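PDB 3U4T: TPR repeat-containing protein from Cytophaga hutchinsonii, which is of unknown function but, as a tetratricopeptide-repeat protein built of stacked antiparallel helices, probably serves as a scaffold for protein-protein interactions. Local coordinates for residues A[193-206]-A[219-233]. The protein carries 1 engineered substitution. Residues are numbered along the deposited sequence; the frame is centred on the assembly and turned at random.
Sequences TKQGLAKPYYEKLI and ELIEANEYIAYYYTI
Tyr202 lies against Ala223 where the backbones of helices 199-206 and 219-233 come nearest, its CD1 3.5 Å from Ala223 CA. The methyl of Ala223 also receives Ile206 CG1 at 3.5 Å, tighter than usual for two carbons, and Leu205 CD2, so this end is closely packed. On its other flank the Tyr202 ring meets Tyr226 obliquely, planes 38° apart. Tyr202 OH donates a very short hydrogen bond (2.5 Å) to Glu222 OE1, which lies in the ring plane; Arg184 forms a salt bridge to the same oxygen.

Toward the loop, Ala198 CB covers a face of the Tyr226 ring in a CH-pi contact, while Gly196 CA comes to 3.2 Å from Tyr226 OH, which also binds a water. Lys199 is a knob among Tyr226, Ile227, Tyr230 and Tyr231. With CG anti to the backbone N (chi1 178°), its bent chain lays CD over the Tyr230 face and brings NZ to Tyr231 OH (3.1 Å) and, in a salt bridge, to Glu203 OE2. At the more solvent-exposed end, Thr193 CB touches CD1 of exposed Ile233 at 3.9 Å. Segments 199-206 and 219-233 form a roughly antiparallel hairpin (axes at 140°) between helix 176-189, touched by Tyr202, and helix 237-250, touched by Asn224.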
loop_
_atom_site.group_PDB
_atom_site.type_symbol
_atom_site.label_atom_id
_atom_site.label_comp_id
_atom_site.label_asym_id
_atom_site.label_seq_id
_atom_site.Cartn_x
_atom_site.Cartn_y
_atom_site.Cartn_z
ATOM N N THR A 193 22.205 -8.765 -17.252
ATOM C CA THR A 193 21.705 -8.015 -18.389
ATOM C C THR A 193 22.144 -8.572 -19.742
ATOM O O THR A 193 22.319 -7.828 -20.707
ATOM C CB THR A 193 22.175 -6.569 -18.295
ATOM O OG1 THR A 193 21.986 -6.101 -16.954
ATOM C CG2 THR A 193 21.393 -5.690 -19.249
ATOM N N LYS A 194 22.313 -9.884 -19.814
ATOM C CA LYS A 194 22.733 -10.513 -21.051
ATOM C C LYS A 194 21.661 -10.447 -22.146
ATOM O O LYS A 194 21.982 -10.495 -23.335
ATOM C CB LYS A 194 23.112 -11.971 -20.781
ATOM C CG LYS A 194 24.237 -12.162 -19.769
ATOM C CD LYS A 194 24.645 -13.630 -19.670
ATOM C CE LYS A 194 25.057 -14.181 -21.038
ATOM N NZ LYS A 194 25.404 -15.631 -21.014
ATOM N N GLN A 195 20.396 -10.319 -21.748
ATOM C CA GLN A 195 19.297 -10.283 -22.714
ATOM C C GLN A 195 18.469 -9.004 -22.776
ATOM O O GLN A 195 17.647 -8.855 -23.677
ATOM C CB GLN A 195 18.331 -11.443 -22.466
ATOM C CG GLN A 195 18.976 -12.800 -22.326
ATOM C CD GLN A 195 17.965 -13.911 -22.448
ATOM O OE1 GLN A 195 16.844 -13.799 -21.952
ATOM N NE2 GLN A 195 18.355 -14.997 -23.105
ATOM N N GLY A 196 18.667 -8.099 -21.823
ATOM C CA GLY A 196 17.908 -6.859 -21.809
ATOM C C GLY A 196 16.426 -7.070 -21.552
ATOM O O GLY A 196 15.591 -6.306 -22.033
ATOM N N LEU A 197 16.092 -8.104 -20.787
ATOM C CA LEU A 197 14.696 -8.418 -20.479
ATOM C C LEU A 197 13.909 -7.248 -19.944
ATOM O O LEU A 197 12.719 -7.129 -20.207
ATOM C CB LEU A 197 14.608 -9.562 -19.467
ATOM C CG LEU A 197 14.996 -10.950 -19.975
ATOM C CD1 LEU A 197 14.813 -11.977 -18.867
ATOM C CD2 LEU A 197 14.128 -11.299 -21.177
ATOM N N ALA A 198 14.573 -6.382 -19.191
ATOM C CA ALA A 198 13.911 -5.229 -18.605
ATOM C C ALA A 198 13.843 -4.030 -19.535
ATOM O O ALA A 198 13.040 -3.122 -19.334
ATOM C CB ALA A 198 14.616 -4.839 -17.316
ATOM N N LYS A 199 14.682 -4.037 -20.561
ATOM C CA LYS A 199 14.760 -2.939 -21.527
ATOM C C LYS A 199 13.432 -2.359 -21.986
ATOM O O LYS A 199 13.154 -1.182 -21.785
ATOM C CB LYS A 199 15.555 -3.394 -22.744
ATOM C CG LYS A 199 15.692 -2.366 -23.857
ATOM C CD LYS A 199 16.966 -1.567 -23.743
ATOM C CE LYS A 199 17.515 -1.280 -25.139
ATOM N NZ LYS A 199 16.530 -0.595 -26.025
ATOM N N PRO A 200 12.588 -3.174 -22.618
ATOM C CA PRO A 200 11.299 -2.658 -23.081
ATOM C C PRO A 200 10.404 -2.026 -22.018
ATOM O O PRO A 200 9.726 -1.028 -22.282
ATOM C CB PRO A 200 10.650 -3.883 -23.704
ATOM C CG PRO A 200 11.237 -5.014 -22.917
ATOM C CD PRO A 200 12.688 -4.620 -22.861
ATOM N N TYR A 201 10.385 -2.604 -20.821
ATOM C CA TYR A 201 9.527 -2.071 -19.760
ATOM C C TYR A 201 9.996 -0.708 -19.269
ATOM O O TYR A 201 9.179 0.186 -19.027
ATOM C CB TYR A 201 9.436 -3.090 -18.619
ATOM C CG TYR A 201 8.951 -4.427 -19.140
ATOM C CD1 TYR A 201 7.678 -4.549 -19.715
ATOM C CD2 TYR A 201 9.800 -5.528 -19.192
ATOM C CE1 TYR A 201 7.278 -5.718 -20.338
ATOM C CE2 TYR A 201 9.407 -6.711 -19.818
ATOM C CZ TYR A 201 8.147 -6.794 -20.392
ATOM O OH TYR A 201 7.773 -7.938 -21.053
ATOM N N TYR A 202 11.309 -0.535 -19.138
ATOM C CA TYR A 202 11.839 0.751 -18.702
ATOM C C TYR A 202 11.633 1.771 -19.825
ATOM O O TYR A 202 11.441 2.969 -19.565
ATOM C CB TYR A 202 13.337 0.640 -18.344
ATOM C CG TYR A 202 13.599 0.215 -16.907
ATOM C CD1 TYR A 202 12.934 0.837 -15.852
ATOM C CD2 TYR A 202 14.499 -0.807 -16.603
ATOM C CE1 TYR A 202 13.155 0.446 -14.521
ATOM C CE2 TYR A 202 14.728 -1.205 -15.270
ATOM C CZ TYR A 202 14.045 -0.571 -14.245
ATOM O OH TYR A 202 14.217 -0.959 -12.941
ATOM N N GLU A 203 11.668 1.298 -21.071
ATOM C CA GLU A 203 11.472 2.194 -22.206
ATOM C C GLU A 203 10.033 2.676 -22.169
ATOM O O GLU A 203 9.771 3.861 -22.386
ATOM C CB GLU A 203 11.785 1.487 -23.528
ATOM C CG GLU A 203 13.276 1.293 -23.748
ATOM C CD GLU A 203 13.603 0.534 -25.015
ATOM O OE1 GLU A 203 12.910 -0.462 -25.304
ATOM O OE2 GLU A 203 14.564 0.925 -25.710
ATOM N N LYS A 204 9.100 1.771 -21.870
ATOM C CA LYS A 204 7.697 2.158 -21.784
ATOM C C LYS A 204 7.478 3.059 -20.568
ATOM O O LYS A 204 6.647 3.968 -20.597
ATOM C CB LYS A 204 6.807 0.921 -21.691
ATOM C CG LYS A 204 6.122 0.549 -23.005
ATOM C CD LYS A 204 5.001 1.532 -23.349
ATOM C CE LYS A 204 4.197 1.079 -24.571
ATOM N NZ LYS A 204 2.861 1.753 -24.657
ATOM N N LEU A 205 8.235 2.806 -19.503
ATOM C CA LEU A 205 8.136 3.601 -18.285
ATOM C C LEU A 205 8.474 5.052 -18.597
ATOM O O LEU A 205 7.814 5.976 -18.130
ATOM C CB LEU A 205 9.115 3.098 -17.239
ATOM C CG LEU A 205 8.942 3.879 -15.944
ATOM C CD1 LEU A 205 7.699 3.374 -15.237
ATOM C CD2 LEU A 205 10.135 3.685 -15.052
ATOM N N ILE A 206 9.530 5.244 -19.377
ATOM C CA ILE A 206 9.946 6.584 -19.776
ATOM C C ILE A 206 8.891 7.126 -20.742
ATOM O O ILE A 206 8.627 8.326 -20.774
ATOM C CB ILE A 206 11.323 6.560 -20.490
ATOM C CG1 ILE A 206 12.419 6.161 -19.508
ATOM C CG2 ILE A 206 11.622 7.920 -21.097
ATOM C CD1 ILE A 206 13.789 5.963 -20.171
ATOM N N GLU A 219 11.692 7.404 -10.852
ATOM C CA GLU A 219 11.408 6.336 -11.809
ATOM C C GLU A 219 12.172 6.573 -13.124
ATOM O O GLU A 219 12.771 5.653 -13.682
ATOM C CB GLU A 219 9.900 6.234 -12.110
ATOM C CG GLU A 219 8.980 5.875 -10.937
ATOM C CD GLU A 219 8.813 7.004 -9.930
ATOM O OE1 GLU A 219 8.825 8.181 -10.331
ATOM O OE2 GLU A 219 8.652 6.717 -8.729
ATOM N N LEU A 220 12.153 7.807 -13.616
ATOM C CA LEU A 220 12.841 8.144 -14.861
ATOM C C LEU A 220 14.347 7.953 -14.745
ATOM O O LEU A 220 15.008 7.481 -15.677
ATOM C CB LEU A 220 12.526 9.590 -15.266
ATOM C CG LEU A 220 11.129 9.767 -15.859
ATOM C CD1 LEU A 220 10.776 11.240 -15.871
ATOM C CD2 LEU A 220 11.074 9.157 -17.277
ATOM N N ILE A 221 14.885 8.318 -13.591
ATOM C CA ILE A 221 16.310 8.177 -13.361
ATOM C C ILE A 221 16.678 6.703 -13.368
ATOM O O ILE A 221 17.692 6.319 -13.953
ATOM C CB ILE A 221 16.705 8.834 -12.026
ATOM C CG1 ILE A 221 16.694 10.356 -12.202
ATOM C CG2 ILE A 221 18.070 8.343 -11.568
ATOM C CD1 ILE A 221 17.100 11.135 -10.964
ATOM N N GLU A 222 15.852 5.881 -12.717
ATOM C CA GLU A 222 16.093 4.437 -12.666
ATOM C C GLU A 222 16.013 3.846 -14.071
ATOM O O GLU A 222 16.839 3.026 -14.467
ATOM C CB GLU A 222 15.059 3.750 -11.766
ATOM C CG GLU A 222 15.149 2.217 -11.723
ATOM C CD GLU A 222 14.115 1.620 -10.779
ATOM O OE1 GLU A 222 13.708 0.446 -10.944
ATOM O OE2 GLU A 222 13.711 2.349 -9.853
ATOM N N ALA A 223 15.001 4.270 -14.818
ATOM C CA ALA A 223 14.801 3.786 -16.171
ATOM C C ALA A 223 15.993 4.169 -17.044
ATOM O O ALA A 223 16.549 3.334 -17.751
ATOM C CB ALA A 223 13.520 4.366 -16.736
ATOM N N ASN A 224 16.405 5.427 -16.985
ATOM C CA ASN A 224 17.531 5.868 -17.794
ATOM C C ASN A 224 18.847 5.225 -17.388
ATOM O O ASN A 224 19.700 4.958 -18.242
ATOM C CB ASN A 224 17.653 7.393 -17.752
ATOM C CG ASN A 224 16.689 8.079 -18.703
ATOM O OD1 ASN A 224 16.874 8.060 -19.917
ATOM N ND2 ASN A 224 15.651 8.683 -18.155
ATOM N N GLU A 225 19.014 4.981 -16.090
ATOM C CA GLU A 225 20.231 4.363 -15.595
ATOM C C GLU A 225 20.357 2.974 -16.189
ATOM O O GLU A 225 21.418 2.602 -16.668
ATOM C CB GLU A 225 20.225 4.286 -14.068
ATOM C CG GLU A 225 20.664 5.566 -13.368
ATOM C CD GLU A 225 20.969 5.351 -11.891
ATOM O OE1 GLU A 225 21.160 4.186 -11.489
ATOM O OE2 GLU A 225 21.033 6.338 -11.130
ATOM N N TYR A 226 19.278 2.208 -16.163
ATOM C CA TYR A 226 19.313 0.866 -16.731
ATOM C C TYR A 226 19.717 0.972 -18.204
ATOM O O TYR A 226 20.656 0.322 -18.653
ATOM C CB TYR A 226 17.935 0.208 -16.629
ATOM C CG TYR A 226 17.845 -1.103 -17.385
ATOM C CD1 TYR A 226 18.298 -2.294 -16.815
ATOM C CD2 TYR A 226 17.371 -1.146 -18.699
ATOM C CE1 TYR A 226 18.283 -3.481 -17.521
ATOM C CE2 TYR A 226 17.364 -2.332 -19.412
ATOM C CZ TYR A 226 17.816 -3.492 -18.822
ATOM O OH TYR A 226 17.792 -4.670 -19.531
ATOM N N ILE A 227 19.001 1.807 -18.948
ATOM C CA ILE A 227 19.290 1.980 -20.358
ATOM C C ILE A 227 20.754 2.348 -20.581
ATOM O O ILE A 227 21.442 1.710 -21.383
ATOM C CB ILE A 227 18.379 3.061 -20.979
ATOM C CG1 ILE A 227 16.914 2.688 -20.761
ATOM C CG2 ILE A 227 18.643 3.176 -22.479
ATOM C CD1 ILE A 227 16.517 1.401 -21.433
ATOM N N ALA A 228 21.236 3.365 -19.868
ATOM C CA ALA A 228 22.636 3.789 -20.021
ATOM C C ALA A 228 23.624 2.641 -19.813
ATOM O O ALA A 228 24.624 2.548 -20.531
ATOM C CB ALA A 228 22.954 4.941 -19.075
ATOM N N TYR A 229 23.349 1.771 -18.842
ATOM C CA TYR A 229 24.217 0.624 -18.590
ATOM C C TYR A 229 24.012 -0.415 -19.685
ATOM O O TYR A 229 24.961 -1.009 -20.177
ATOM C CB TYR A 229 23.924 -0.003 -17.221
ATOM C CG TYR A 229 24.371 0.848 -16.040
ATOM C CD1 TYR A 229 25.671 1.369 -15.973
ATOM C CD2 TYR A 229 23.505 1.109 -14.976
ATOM C CE1 TYR A 229 26.094 2.125 -14.871
ATOM C CE2 TYR A 229 23.920 1.862 -13.869
ATOM C CZ TYR A 229 25.215 2.364 -13.822
ATOM O OH TYR A 229 25.631 3.081 -12.720
ATOM N N TYR A 230 22.763 -0.638 -20.068
ATOM C CA TYR A 230 22.483 -1.605 -21.111
ATOM C C TYR A 230 23.305 -1.250 -22.346
ATOM O O TYR A 230 23.921 -2.113 -22.973
ATOM C CB TYR A 230 21.008 -1.560 -21.499
ATOM C CG TYR A 230 20.711 -2.387 -22.727
ATOM C CD1 TYR A 230 20.509 -3.763 -22.628
ATOM C CD2 TYR A 230 20.687 -1.802 -23.992
ATOM C CE1 TYR A 230 20.290 -4.541 -23.756
ATOM C CE2 TYR A 230 20.471 -2.570 -25.132
ATOM C CZ TYR A 230 20.271 -3.937 -25.010
ATOM O OH TYR A 230 20.024 -4.685 -26.138
ATOM N N TYR A 231 23.300 0.035 -22.687
ATOM C CA TYR A 231 24.004 0.505 -23.861
ATOM C C TYR A 231 25.508 0.581 -23.721
ATOM O O TYR A 231 26.212 0.504 -24.720
ATOM C CB TYR A 231 23.440 1.852 -24.317
ATOM C CG TYR A 231 22.144 1.708 -25.085
ATOM C CD1 TYR A 231 22.035 0.804 -26.154
ATOM C CD2 TYR A 231 21.034 2.478 -24.756
ATOM C CE1 TYR A 231 20.847 0.674 -26.874
ATOM C CE2 TYR A 231 19.842 2.363 -25.466
ATOM C CZ TYR A 231 19.752 1.459 -26.525
ATOM O OH TYR A 231 18.560 1.357 -27.208
ATOM N N THR A 232 26.000 0.739 -22.496
ATOM C CA THR A 232 27.439 0.757 -22.283
ATOM C C THR A 232 27.911 -0.682 -22.501
ATOM O O THR A 232 28.926 -0.929 -23.148
ATOM C CB THR A 232 27.771 1.199 -20.869
ATOM O OG1 THR A 232 27.287 2.536 -20.684
ATOM C CG2 THR A 232 29.269 1.166 -20.634
ATOM N N ILE A 233 27.153 -1.630 -21.971
ATOM C CA ILE A 233 27.479 -3.032 -22.141
ATOM C C ILE A 233 27.528 -3.329 -23.634
ATOM O O ILE A 233 28.457 -3.979 -24.116
ATOM C CB ILE A 233 26.409 -3.932 -21.507
ATOM C CG1 ILE A 233 26.444 -3.776 -19.983
ATOM C CG2 ILE A 233 26.639 -5.384 -21.925
ATOM C CD1 ILE A 233 25.233 -4.354 -19.272
HETATM O O HOH W 1 17.751 -6.923 -17.856
#